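Local coordinates for CDP-glucose 4,6-dehydratase (Salmonella enterica subsp. enterica serovar Typhi, PDB 1WVG), which catalyses the NAD(+)-dependent dehydration of CDP-D-glucose to CDP-4-dehydro-6-deoxy-D-glucose, an early step on the route to CDP-3,6-dideoxy-D-mannose for the lipopolysaccharide O-antigen, at residues I2-W7 / L29-A34; S132-D137 / H301-D306; T281-D286 / W332-I337. All blocks are in the same frame, centred on the assembly; numbering follows the deposited sequence.

Contact 1: residues I2-W7 / L29-A34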
loop_
_atom_site.group_PDB
_atom_site.type_symbol
_atom_site.label_atom_id
_atom_site.label_comp_id
_atom_site.label_asym_id
_atom_site.label_seq_id
_atom_site.Cartn_x
_atom_site.Cartn_y
_atom_site.Cartn_z
ATOM N N ILE A 2 14.144 -31.640 8.660
ATOM C CA ILE A 2 13.817 -32.630 7.650
ATOM C C ILE A 2 13.631 -33.965 8.336
ATOM O O ILE A 2 14.368 -34.267 9.258
ATOM C CB ILE A 2 14.891 -32.641 6.583
ATOM C CG1 ILE A 2 14.767 -31.338 5.823
ATOM C CG2 ILE A 2 14.761 -33.809 5.611
ATOM C CD1 ILE A 2 16.114 -30.874 5.303
ATOM N N ASP A 3 12.639 -34.738 7.878
ATOM C CA ASP A 3 12.277 -36.035 8.436
ATOM C C ASP A 3 12.453 -37.178 7.448
ATOM O O ASP A 3 11.531 -37.471 6.673
ATOM C CB ASP A 3 10.818 -35.945 8.931
ATOM C CG ASP A 3 10.398 -37.095 9.775
ATOM O OD1 ASP A 3 11.031 -38.129 9.888
ATOM O OD2 ASP A 3 9.269 -36.851 10.367
ATOM N N LYS A 4 13.662 -37.791 7.515
ATOM C CA LYS A 4 14.152 -38.924 6.717
ATOM C C LYS A 4 13.137 -40.041 6.697
ATOM O O LYS A 4 12.957 -40.718 5.693
ATOM C CB LYS A 4 15.465 -39.493 7.270
ATOM C CG LYS A 4 16.595 -38.481 7.468
ATOM C CD LYS A 4 18.014 -39.034 7.290
ATOM C CE LYS A 4 19.031 -38.015 6.738
ATOM N NZ LYS A 4 19.576 -38.342 5.402
ATOM N N ASN A 5 12.448 -40.213 7.839
ATOM C CA ASN A 5 11.441 -41.260 7.987
ATOM C C ASN A 5 10.154 -40.930 7.278
ATOM O O ASN A 5 9.422 -41.816 6.819
ATOM C CB ASN A 5 11.157 -41.634 9.458
ATOM C CG ASN A 5 12.398 -42.064 10.227
ATOM O OD1 ASN A 5 12.927 -41.315 11.076
ATOM N ND2 ASN A 5 12.852 -43.288 9.948
ATOM N N PHE A 6 9.876 -39.638 7.194
ATOM C CA PHE A 6 8.687 -39.264 6.498
ATOM C C PHE A 6 8.862 -39.636 5.043
ATOM O O PHE A 6 7.935 -40.069 4.384
ATOM C CB PHE A 6 8.503 -37.741 6.616
ATOM C CG PHE A 6 7.505 -37.256 5.605
ATOM C CD1 PHE A 6 6.141 -37.223 5.892
ATOM C CD2 PHE A 6 7.913 -36.809 4.350
ATOM C CE1 PHE A 6 5.203 -36.786 4.955
ATOM C CE2 PHE A 6 7.000 -36.344 3.407
ATOM C CZ PHE A 6 5.638 -36.338 3.708
ATOM N N TRP A 7 10.091 -39.453 4.553
ATOM C CA TRP A 7 10.455 -39.682 3.162
ATOM C C TRP A 7 10.464 -41.103 2.615
ATOM O O TRP A 7 10.104 -41.399 1.463
ATOM C CB TRP A 7 11.720 -38.889 2.811
ATOM C CG TRP A 7 11.377 -37.438 2.931
ATOM C CD1 TRP A 7 11.675 -36.617 3.957
ATOM C CD2 TRP A 7 10.559 -36.687 2.020
ATOM N NE1 TRP A 7 11.137 -35.365 3.727
ATOM C CE2 TRP A 7 10.434 -35.388 2.543
ATOM C CE3 TRP A 7 9.931 -36.989 0.813
ATOM C CZ2 TRP A 7 9.706 -34.399 1.875
ATOM C CZ3 TRP A 7 9.190 -36.008 0.148
ATOM C CH2 TRP A 7 9.092 -34.720 0.680
ATOM N N LEU A 29 16.435 -36.497 -1.888
ATOM C CA LEU A 29 15.213 -37.270 -1.765
ATOM C C LEU A 29 15.430 -38.797 -1.868
ATOM O O LEU A 29 14.968 -39.589 -1.024
ATOM C CB LEU A 29 14.133 -36.763 -2.754
ATOM C CG LEU A 29 13.321 -35.538 -2.281
ATOM C CD1 LEU A 29 12.120 -35.234 -3.197
ATOM C CD2 LEU A 29 12.850 -35.698 -0.828
ATOM N N THR A 30 16.138 -39.240 -2.919
ATOM C CA THR A 30 16.326 -40.684 -3.030
ATOM C C THR A 30 17.154 -41.181 -1.876
ATOM O O THR A 30 16.955 -42.256 -1.307
ATOM C CB THR A 30 16.936 -41.117 -4.350
ATOM O OG1 THR A 30 18.206 -40.558 -4.372
ATOM C CG2 THR A 30 16.145 -40.547 -5.507
ATOM N N GLU A 31 18.104 -40.349 -1.507
ATOM C CA GLU A 31 18.941 -40.694 -0.386
ATOM C C GLU A 31 18.120 -40.884 0.872
ATOM O O GLU A 31 18.560 -41.599 1.768
ATOM C CB GLU A 31 20.027 -39.646 -0.144
ATOM C CG GLU A 31 21.018 -40.025 0.971
ATOM C CD GLU A 31 21.971 -38.899 1.286
ATOM O OE1 GLU A 31 23.101 -38.826 0.821
ATOM O OE2 GLU A 31 21.455 -38.002 2.116
ATOM N N MET A 32 16.937 -40.253 0.929
ATOM C CA MET A 32 16.105 -40.385 2.119
ATOM C C MET A 32 15.142 -41.549 2.064
ATOM O O MET A 32 14.337 -41.760 2.972
ATOM C CB MET A 32 15.430 -39.076 2.552
ATOM C CG MET A 32 16.433 -38.127 3.184
ATOM S SD MET A 32 15.661 -36.627 3.833
ATOM C CE MET A 32 14.838 -36.001 2.354
ATOM N N GLY A 33 15.233 -42.318 0.983
ATOM C CA GLY A 33 14.385 -43.476 0.863
ATOM C C GLY A 33 13.196 -43.258 -0.027
ATOM O O GLY A 33 12.444 -44.205 -0.297
ATOM N N ALA A 34 13.038 -42.021 -0.512
ATOM C CA ALA A 34 11.907 -41.723 -1.391
ATOM C C ALA A 34 11.964 -42.344 -2.790
ATOM O O ALA A 34 13.049 -42.591 -3.365
ATOM C CB ALA A 34 11.764 -40.206 -1.529
HETATM O O HOH W 1 22.091 -37.442 4.708
#

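Contact 2: residues S132-D137 / H301-D306. With CXY (cytidine-5'-diphospho-beta-D-xylose), chain D.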
loop_
_atom_site.group_PDB
_atom_site.type_symbol
_atom_site.label_atom_id
_atom_site.label_comp_id
_atom_site.label_asym_id
_atom_site.label_seq_id
_atom_site.Cartn_x
_atom_site.Cartn_y
_atom_site.Cartn_z
ATOM N N SER A 132 10.090 -18.163 -8.029
ATOM C CA SER A 132 11.379 -17.484 -8.055
ATOM C C SER A 132 11.351 -16.238 -7.189
ATOM O O SER A 132 10.286 -15.627 -6.952
ATOM C CB SER A 132 11.535 -16.989 -9.488
ATOM O OG SER A 132 12.654 -16.135 -9.654
ATOM N N ASP A 133 12.534 -15.814 -6.791
ATOM C CA ASP A 133 12.658 -14.567 -6.041
ATOM C C ASP A 133 12.302 -13.386 -6.975
ATOM O O ASP A 133 11.987 -12.282 -6.537
ATOM C CB ASP A 133 14.040 -14.410 -5.355
ATOM C CG ASP A 133 15.290 -14.451 -6.229
ATOM O OD1 ASP A 133 16.430 -14.431 -5.763
ATOM O OD2 ASP A 133 15.064 -14.438 -7.521
ATOM N N LYS A 134 12.293 -13.615 -8.293
ATOM C CA LYS A 134 11.962 -12.578 -9.253
ATOM C C LYS A 134 10.485 -12.370 -9.496
ATOM O O LYS A 134 10.104 -11.556 -10.330
ATOM C CB LYS A 134 12.660 -12.847 -10.573
ATOM C CG LYS A 134 14.135 -12.972 -10.284
ATOM C CD LYS A 134 15.030 -12.437 -11.371
ATOM C CE LYS A 134 16.391 -13.126 -11.341
ATOM N NZ LYS A 134 16.956 -13.208 -9.984
ATOM N N CYS A 135 9.639 -13.094 -8.794
ATOM C CA CYS A 135 8.189 -12.930 -9.000
ATOM C C CYS A 135 7.627 -11.576 -8.558
ATOM O O CYS A 135 6.586 -11.078 -9.063
ATOM C CB CYS A 135 7.367 -14.087 -8.362
ATOM S SG CYS A 135 7.430 -14.102 -6.538
ATOM N N TYR A 136 8.308 -10.976 -7.564
ATOM C CA TYR A 136 7.829 -9.716 -7.007
ATOM C C TYR A 136 8.095 -8.522 -7.889
ATOM O O TYR A 136 9.153 -8.377 -8.486
ATOM C CB TYR A 136 8.504 -9.424 -5.641
ATOM C CG TYR A 136 8.214 -10.436 -4.532
ATOM C CD1 TYR A 136 9.197 -11.344 -4.119
ATOM C CD2 TYR A 136 6.981 -10.470 -3.875
ATOM C CE1 TYR A 136 8.951 -12.278 -3.106
ATOM C CE2 TYR A 136 6.721 -11.395 -2.859
ATOM C CZ TYR A 136 7.710 -12.299 -2.459
ATOM O OH TYR A 136 7.459 -13.223 -1.470
ATOM N N ASP A 137 7.146 -7.613 -7.909
ATOM C CA ASP A 137 7.370 -6.386 -8.637
ATOM C C ASP A 137 8.611 -5.768 -7.979
ATOM O O ASP A 137 8.591 -5.580 -6.763
ATOM C CB ASP A 137 6.121 -5.520 -8.338
ATOM C CG ASP A 137 6.245 -4.188 -8.979
ATOM O OD1 ASP A 137 6.868 -4.028 -9.998
ATOM O OD2 ASP A 137 5.707 -3.228 -8.291
ATOM N N HIS A 301 18.905 -4.380 -9.976
ATOM C CA HIS A 301 20.068 -4.103 -9.156
ATOM C C HIS A 301 19.940 -4.750 -7.764
ATOM O O HIS A 301 20.803 -5.481 -7.274
ATOM C CB HIS A 301 20.155 -2.576 -8.954
ATOM C CG HIS A 301 20.281 -1.913 -10.276
ATOM N ND1 HIS A 301 21.028 -2.489 -11.308
ATOM C CD2 HIS A 301 19.755 -0.743 -10.736
ATOM C CE1 HIS A 301 20.948 -1.670 -12.351
ATOM N NE2 HIS A 301 20.193 -0.614 -12.042
ATOM N N TYR A 302 18.838 -4.435 -7.085
ATOM C CA TYR A 302 18.669 -4.958 -5.746
ATOM C C TYR A 302 17.554 -5.923 -5.659
ATOM O O TYR A 302 16.461 -5.643 -6.142
ATOM C CB TYR A 302 18.276 -3.892 -4.726
ATOM C CG TYR A 302 19.245 -2.771 -4.717
ATOM C CD1 TYR A 302 18.776 -1.473 -4.889
ATOM C CD2 TYR A 302 20.613 -3.004 -4.579
ATOM C CE1 TYR A 302 19.655 -0.392 -4.903
ATOM C CE2 TYR A 302 21.505 -1.930 -4.602
ATOM C CZ TYR A 302 21.021 -0.629 -4.758
ATOM O OH TYR A 302 21.881 0.433 -4.785
ATOM N N LEU A 303 17.880 -7.020 -4.975
ATOM C CA LEU A 303 16.921 -8.076 -4.703
ATOM C C LEU A 303 17.177 -8.766 -3.352
ATOM O O LEU A 303 18.181 -9.454 -3.204
ATOM C CB LEU A 303 16.780 -9.096 -5.853
ATOM C CG LEU A 303 15.754 -10.191 -5.558
ATOM C CD1 LEU A 303 14.431 -9.515 -5.215
ATOM C CD2 LEU A 303 15.574 -11.096 -6.778
ATOM N N LYS A 304 16.256 -8.586 -2.370
ATOM C CA LYS A 304 16.373 -9.234 -1.059
ATOM C C LYS A 304 15.022 -9.840 -0.729
ATOM O O LYS A 304 13.983 -9.385 -1.227
ATOM C CB LYS A 304 16.725 -8.259 0.061
ATOM C CG LYS A 304 18.173 -7.808 0.005
ATOM C CD LYS A 304 18.681 -7.204 1.305
ATOM C CE LYS A 304 17.744 -6.180 1.906
ATOM N NZ LYS A 304 18.396 -5.464 3.013
ATOM N N LEU A 305 15.027 -10.856 0.116
ATOM C CA LEU A 305 13.788 -11.515 0.560
ATOM C C LEU A 305 13.641 -11.451 2.087
ATOM O O LEU A 305 14.572 -11.805 2.849
ATOM C CB LEU A 305 13.875 -13.031 0.300
ATOM C CG LEU A 305 13.814 -13.417 -1.170
ATOM C CD1 LEU A 305 14.001 -14.928 -1.319
ATOM C CD2 LEU A 305 12.460 -12.986 -1.725
ATOM N N ASP A 306 12.446 -11.066 2.548
ATOM C CA ASP A 306 12.220 -11.071 3.994
ATOM C C ASP A 306 11.694 -12.480 4.333
ATOM O O ASP A 306 10.689 -12.923 3.778
ATOM C CB ASP A 306 11.235 -9.955 4.411
ATOM C CG ASP A 306 11.070 -9.918 5.914
ATOM O OD1 ASP A 306 10.824 -10.903 6.575
ATOM O OD2 ASP A 306 11.171 -8.742 6.455
HETATM O O1B CXY D . 19.733 -13.231 -10.430
HETATM P PB CXY D . 19.817 -14.085 -11.679
HETATM O O2B CXY D . 19.636 -13.318 -12.963
HETATM O "O1'" CXY D . 18.705 -15.293 -11.589
HETATM O O3A CXY D . 21.228 -14.662 -11.426
HETATM P PA CXY D . 22.667 -14.415 -12.185
HETATM O O1A CXY D . 23.618 -15.333 -11.503
HETATM O O2A CXY D . 22.543 -14.635 -13.642
HETATM O O5D CXY D . 22.917 -12.869 -11.895
HETATM C C5D CXY D . 23.338 -12.493 -10.577
HETATM C C4D CXY D . 23.873 -11.083 -10.629
HETATM O O4D CXY D . 25.270 -11.156 -11.006
HETATM C C3D CXY D . 23.190 -10.097 -11.577
HETATM O O3D CXY D . 23.135 -8.700 -11.113
HETATM C C2D CXY D . 24.123 -10.275 -12.789
HETATM O O2D CXY D . 24.009 -9.121 -13.626
HETATM C C1D CXY D . 25.467 -10.308 -12.097
HETATM N N1 CXY D . 26.541 -10.869 -12.921
HETATM C C6 CXY D . 26.463 -12.175 -13.376
HETATM C C5 CXY D . 27.405 -12.730 -14.097
HETATM C C4 CXY D . 28.569 -12.006 -14.476
HETATM N N3 CXY D . 28.604 -10.694 -13.975
HETATM C C2 CXY D . 27.631 -10.071 -13.211
HETATM N N4 CXY D . 29.485 -12.429 -15.173
HETATM O O2 CXY D . 27.719 -8.900 -12.824
HETATM C "C1'" CXY D . 19.165 -16.434 -10.887
HETATM C "C2'" CXY D . 18.621 -17.630 -11.629
HETATM C "C3'" CXY D . 17.109 -17.517 -11.578
HETATM C "C4'" CXY D . 16.628 -17.507 -10.127
HETATM C "C5'" CXY D . 17.305 -16.374 -9.368
HETATM O "O2'" CXY D . 19.031 -17.634 -13.013
HETATM O "O3'" CXY D . 16.524 -18.673 -12.205
HETATM O "O4'" CXY D . 15.208 -17.376 -10.082
HETATM O "O5'" CXY D . 18.728 -16.459 -9.493
#

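Contact 3: residues T281-D286 / W332-I337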
loop_
_atom_site.group_PDB
_atom_site.type_symbol
_atom_site.label_atom_id
_atom_site.label_comp_id
_atom_site.label_asym_id
_atom_site.label_seq_id
_atom_site.Cartn_x
_atom_site.Cartn_y
_atom_site.Cartn_z
ATOM N N THR A 281 39.938 -14.890 -3.917
ATOM C CA THR A 281 40.691 -15.269 -2.765
ATOM C C THR A 281 40.642 -16.769 -2.478
ATOM O O THR A 281 41.662 -17.393 -2.188
ATOM C CB THR A 281 40.097 -14.463 -1.609
ATOM O OG1 THR A 281 40.551 -13.129 -1.712
ATOM C CG2 THR A 281 40.465 -15.103 -0.279
ATOM N N LEU A 282 39.431 -17.329 -2.530
ATOM C CA LEU A 282 39.203 -18.719 -2.263
ATOM C C LEU A 282 39.916 -19.600 -3.254
ATOM O O LEU A 282 40.446 -20.650 -2.905
ATOM C CB LEU A 282 37.698 -18.921 -2.431
ATOM C CG LEU A 282 37.004 -18.554 -1.138
ATOM C CD1 LEU A 282 35.529 -18.944 -1.232
ATOM C CD2 LEU A 282 37.641 -19.363 -0.017
ATOM N N TRP A 283 39.883 -19.189 -4.528
ATOM C CA TRP A 283 40.516 -19.956 -5.599
ATOM C C TRP A 283 42.013 -19.861 -5.510
ATOM O O TRP A 283 42.714 -20.850 -5.352
ATOM C CB TRP A 283 40.096 -19.456 -6.980
ATOM C CG TRP A 283 40.475 -20.419 -8.076
ATOM C CD1 TRP A 283 41.599 -20.352 -8.840
ATOM C CD2 TRP A 283 39.733 -21.582 -8.537
ATOM N NE1 TRP A 283 41.612 -21.377 -9.744
ATOM C CE2 TRP A 283 40.479 -22.153 -9.583
ATOM C CE3 TRP A 283 38.520 -22.196 -8.166
ATOM C CZ2 TRP A 283 40.023 -23.298 -10.256
ATOM C CZ3 TRP A 283 38.077 -23.327 -8.831
ATOM C CH2 TRP A 283 38.825 -23.878 -9.870
ATOM N N GLY A 284 42.487 -18.633 -5.609
ATOM C CA GLY A 284 43.914 -18.368 -5.558
ATOM C C GLY A 284 44.487 -18.483 -6.962
ATOM O O GLY A 284 43.842 -18.063 -7.922
ATOM N N ASP A 285 45.692 -19.054 -7.058
ATOM C CA ASP A 285 46.417 -19.300 -8.297
ATOM C C ASP A 285 46.091 -18.420 -9.497
ATOM O O ASP A 285 45.576 -18.889 -10.548
ATOM C CB ASP A 285 46.376 -20.776 -8.740
ATOM C CG ASP A 285 46.344 -21.759 -7.593
ATOM O OD1 ASP A 285 47.299 -21.939 -6.828
ATOM O OD2 ASP A 285 45.206 -22.406 -7.532
ATOM N N ASP A 286 46.441 -17.140 -9.328
ATOM C CA ASP A 286 46.274 -16.141 -10.371
ATOM C C ASP A 286 44.884 -15.536 -10.514
ATOM O O ASP A 286 44.755 -14.469 -11.149
ATOM C CB ASP A 286 46.677 -16.633 -11.782
ATOM C CG ASP A 286 47.850 -17.599 -11.934
ATOM O OD1 ASP A 286 48.788 -17.648 -11.154
ATOM O OD2 ASP A 286 47.733 -18.320 -13.034
ATOM N N TRP A 332 34.175 -28.107 -3.797
ATOM C CA TRP A 332 33.446 -29.013 -4.687
ATOM C C TRP A 332 33.964 -28.975 -6.104
ATOM O O TRP A 332 34.239 -29.999 -6.736
ATOM C CB TRP A 332 31.898 -28.831 -4.648
ATOM C CG TRP A 332 31.039 -29.917 -5.272
ATOM C CD1 TRP A 332 30.276 -30.882 -4.621
ATOM C CD2 TRP A 332 30.809 -30.131 -6.673
ATOM N NE1 TRP A 332 29.574 -31.673 -5.519
ATOM C CE2 TRP A 332 29.889 -31.220 -6.786
ATOM C CE3 TRP A 332 31.309 -29.526 -7.825
ATOM C CZ2 TRP A 332 29.513 -31.698 -8.030
ATOM C CZ3 TRP A 332 30.888 -29.987 -9.048
ATOM C CH2 TRP A 332 30.007 -31.056 -9.145
ATOM N N HIS A 333 34.087 -27.774 -6.618
ATOM C CA HIS A 333 34.542 -27.617 -7.972
ATOM C C HIS A 333 35.902 -28.263 -8.235
ATOM O O HIS A 333 36.106 -28.968 -9.229
ATOM C CB HIS A 333 34.503 -26.155 -8.398
ATOM C CG HIS A 333 34.419 -26.030 -9.868
ATOM N ND1 HIS A 333 33.250 -26.343 -10.541
ATOM C CD2 HIS A 333 35.360 -25.606 -10.761
ATOM C CE1 HIS A 333 33.501 -26.111 -11.837
ATOM N NE2 HIS A 333 34.759 -25.659 -11.994
ATOM N N LYS A 334 36.836 -28.014 -7.331
ATOM C CA LYS A 334 38.174 -28.546 -7.438
ATOM C C LYS A 334 38.183 -30.071 -7.371
ATOM O O LYS A 334 38.824 -30.721 -8.194
ATOM C CB LYS A 334 39.100 -27.891 -6.425
ATOM C CG LYS A 334 39.334 -26.428 -6.763
ATOM C CD LYS A 334 40.377 -25.750 -5.870
ATOM C CE LYS A 334 40.856 -24.403 -6.422
ATOM N NZ LYS A 334 42.004 -23.850 -5.692
ATOM N N ALA A 335 37.469 -30.645 -6.402
ATOM C CA ALA A 335 37.422 -32.097 -6.288
ATOM C C ALA A 335 37.022 -32.739 -7.609
ATOM O O ALA A 335 37.576 -33.735 -8.064
ATOM C CB ALA A 335 36.463 -32.506 -5.188
ATOM N N TRP A 336 36.033 -32.112 -8.215
ATOM C CA TRP A 336 35.499 -32.548 -9.458
ATOM C C TRP A 336 36.603 -32.546 -10.468
ATOM O O TRP A 336 36.828 -33.489 -11.225
ATOM C CB TRP A 336 34.461 -31.508 -9.918
ATOM C CG TRP A 336 33.994 -31.814 -11.300
ATOM C CD1 TRP A 336 33.440 -32.996 -11.680
ATOM C CD2 TRP A 336 34.073 -30.993 -12.477
ATOM N NE1 TRP A 336 33.135 -32.956 -13.011
ATOM C CE2 TRP A 336 33.509 -31.744 -13.533
ATOM C CE3 TRP A 336 34.527 -29.698 -12.734
ATOM C CZ2 TRP A 336 33.436 -31.257 -14.842
ATOM C CZ3 TRP A 336 34.436 -29.208 -14.017
ATOM C CH2 TRP A 336 33.891 -29.972 -15.056
ATOM N N ILE A 337 37.277 -31.415 -10.442
ATOM C CA ILE A 337 38.385 -31.125 -11.316
ATOM C C ILE A 337 39.494 -32.180 -11.291
ATOM O O ILE A 337 39.974 -32.618 -12.352
ATOM C CB ILE A 337 38.881 -29.716 -11.071
ATOM C CG1 ILE A 337 38.349 -28.791 -12.162
ATOM C CG2 ILE A 337 40.406 -29.687 -10.969
ATOM C CD1 ILE A 337 38.488 -27.310 -11.798
HETATM O O HOH W 2 41.773 -23.731 -2.506
#

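Contact 1: residues I2-W7 / L29-A34
Lys4 and Trp7, on the short helix 4-7, run past Met32 and Ala34, just beyond the end of helix 20-31, with CA of Lys4 and CA of Met32 5.2 Å apart. Gly33 has positive phi and closes helix 20-31 in a Schellman motif, Ala34 N bonding back to Leu29 O. Asp3 N-caps the short helix, its OD1 taking weak bonds from the backbone N atoms of Asn5 and Phe6.

The indole of Trp7 fills the middle. Leu29 CD2 lies over its six-membered ring, 3.7 Å from the centroid, and Met32 CE over the five-membered ring on that same face; on the opposite face the edge of the Phe6 ring comes in, CD2 standing over the indole. A folded last torsion (chi3 -57°) brings Met32 CE to Trp7 CD1 at 3.6 Å and leaves SD against Ile2 CG2, oblique to the five-membered ring and 4.7 Å from its centroid. Trp7 NE1 is bonded to Gln247.

Toward the solvent, a water links Lys4 NZ to Glu31 OE2, tentatively, since NZ is less surely placed and Glu31 poorly ordered. The chemistry is mainly apolar: CH-pi and Met-aromatic contacts hold the N-terminal segment on the Rossmann domain, perhaps with a water-mediated charge pair outside.

Contact 2: residues S132-D137 / H301-D306
Asp133 turns its side chain toward Leu303. CB lies 3.9 Å from Leu303 CD2 and also touches Leu305 CD1. CG stands between the backbone N and the carbonyl carbon (chi1 58°), a torsion that sets the carboxylate against Leu303: CD2 of that leucine is 3.4 Å from Asp133 CG and close to both oxygens. At the tip, OD2 has three neighbours of different kinds: Leu303 CD2, Lys134 NZ in a salt bridge at 3.3 Å whose hydrogen bond is weak, and C5' of the bound CDP-xylose at 3.5 Å. Leu303 CD2 thus lies over one face of the carboxylate, while OD2 looks into the sugar site.

Lys134 starts off away from 301-306, but its chain bends at chi2 and chi4, and NZ reaches O1B of the ligand's beta-phosphate at 2.8 Å, with a weaker bond to O1'. NZ therefore spans the two oxygens and grips the phosphate end next to the sugar. Ser132 OG lies 2.9 Å from O4' of the xylose and accepts from Lys134 N in an ST turn, which ties the two ligand-contacting residues together. Farther along, Leu305 CD2 rests obliquely against Tyr136 CE1 at 3.8 Å, and Tyr136 OH is bonded to Asn261 and Arg192.

Segment 132-137 follows strand 126-130 and leads toward helix 156-175, whose Lys161 and Ser158 pack on Ser132 and Lys134. Segment 301-306 runs on to helix 308-314, and its Lys304 turns the other way, to Asp266 and to Ser308 of the second subunit.

Contact 3: residues T281-D286 / W332-I337
Trp283, in the last turn of helix 272-283, faces Lys334 on helix 322-337 across a gap of 9.1 Å between their CA atoms, so side chains bridge the helices.

Lys334 does most of the bridging. Its chain is extended beyond CG and passes across one face of the indole of Trp283, with CE 3.6 Å from the centroid of the six-membered ring and only 10° off the ring normal. The ammonium continues to the five-membered ring, where NZ makes a cation-pi contact at 4.4 Å from the centroid. From there NZ donates to Trp283 O at 3.1 Å, lying in the carbonyl plane on a lone pair with a C=O...N angle of 130°. One tryptophan thus offers the lysine both its ring face and its backbone oxygen, in the final turn of the helix, where negative electrostatic potential would be expected to favour a cation. A water accepting from NZ and donating weakly to Leu282 O extends this grip. The salt bridge to Asp285 OD2 is long at 4.0 Å, and that aspartate is poorly ordered, so it probably adds little fixed geometry.

With chi1 at -167°, Trp283 swings its indole away from its own backbone N and out toward the other helix. There its CH2 corner meets two groups near the ring plane: His333 CD2, edge to edge at 4.0 Å, and Ile337 CD1.

This is surface packing of two helices, away from the bound CDP-xylose, in which a lysine reaches over a tryptophan to a helix C-terminal carbonyl. Helix 207-216 packs alongside both partners: its Phe215 ring meets Trp283, and its Glu216 touches His333 and Ile337. The preceding residue, Leu282, reaches Leu326 and Val330 of helix 322-337. On the far side of that helix, Trp332 and Trp336 pack on Met342 of helix 342-355.

Only contact 2 reaches the substrate site: its Ser132, Asp133 and Lys134 belong to the CDP-xylose pocket, and the Asp133 side chain is about 7 Å from the bound ADP-ribose. For contact 1, the side chain of Leu29 is about 13 Å from the bound ADP-ribose. The centres of contacts 1 and 2 are 30 Å apart, on opposite sides of the chain's centre. Contact 3, near the surface, is centred 32 Å from contact 1 and 30 Å from contact 2; no two of them touch. Along the sequence contact 1 closes before the others open, whereas the segments of contacts 2 and 3 alternate. Helix 342-355 packs on both contact 1 and contact 3.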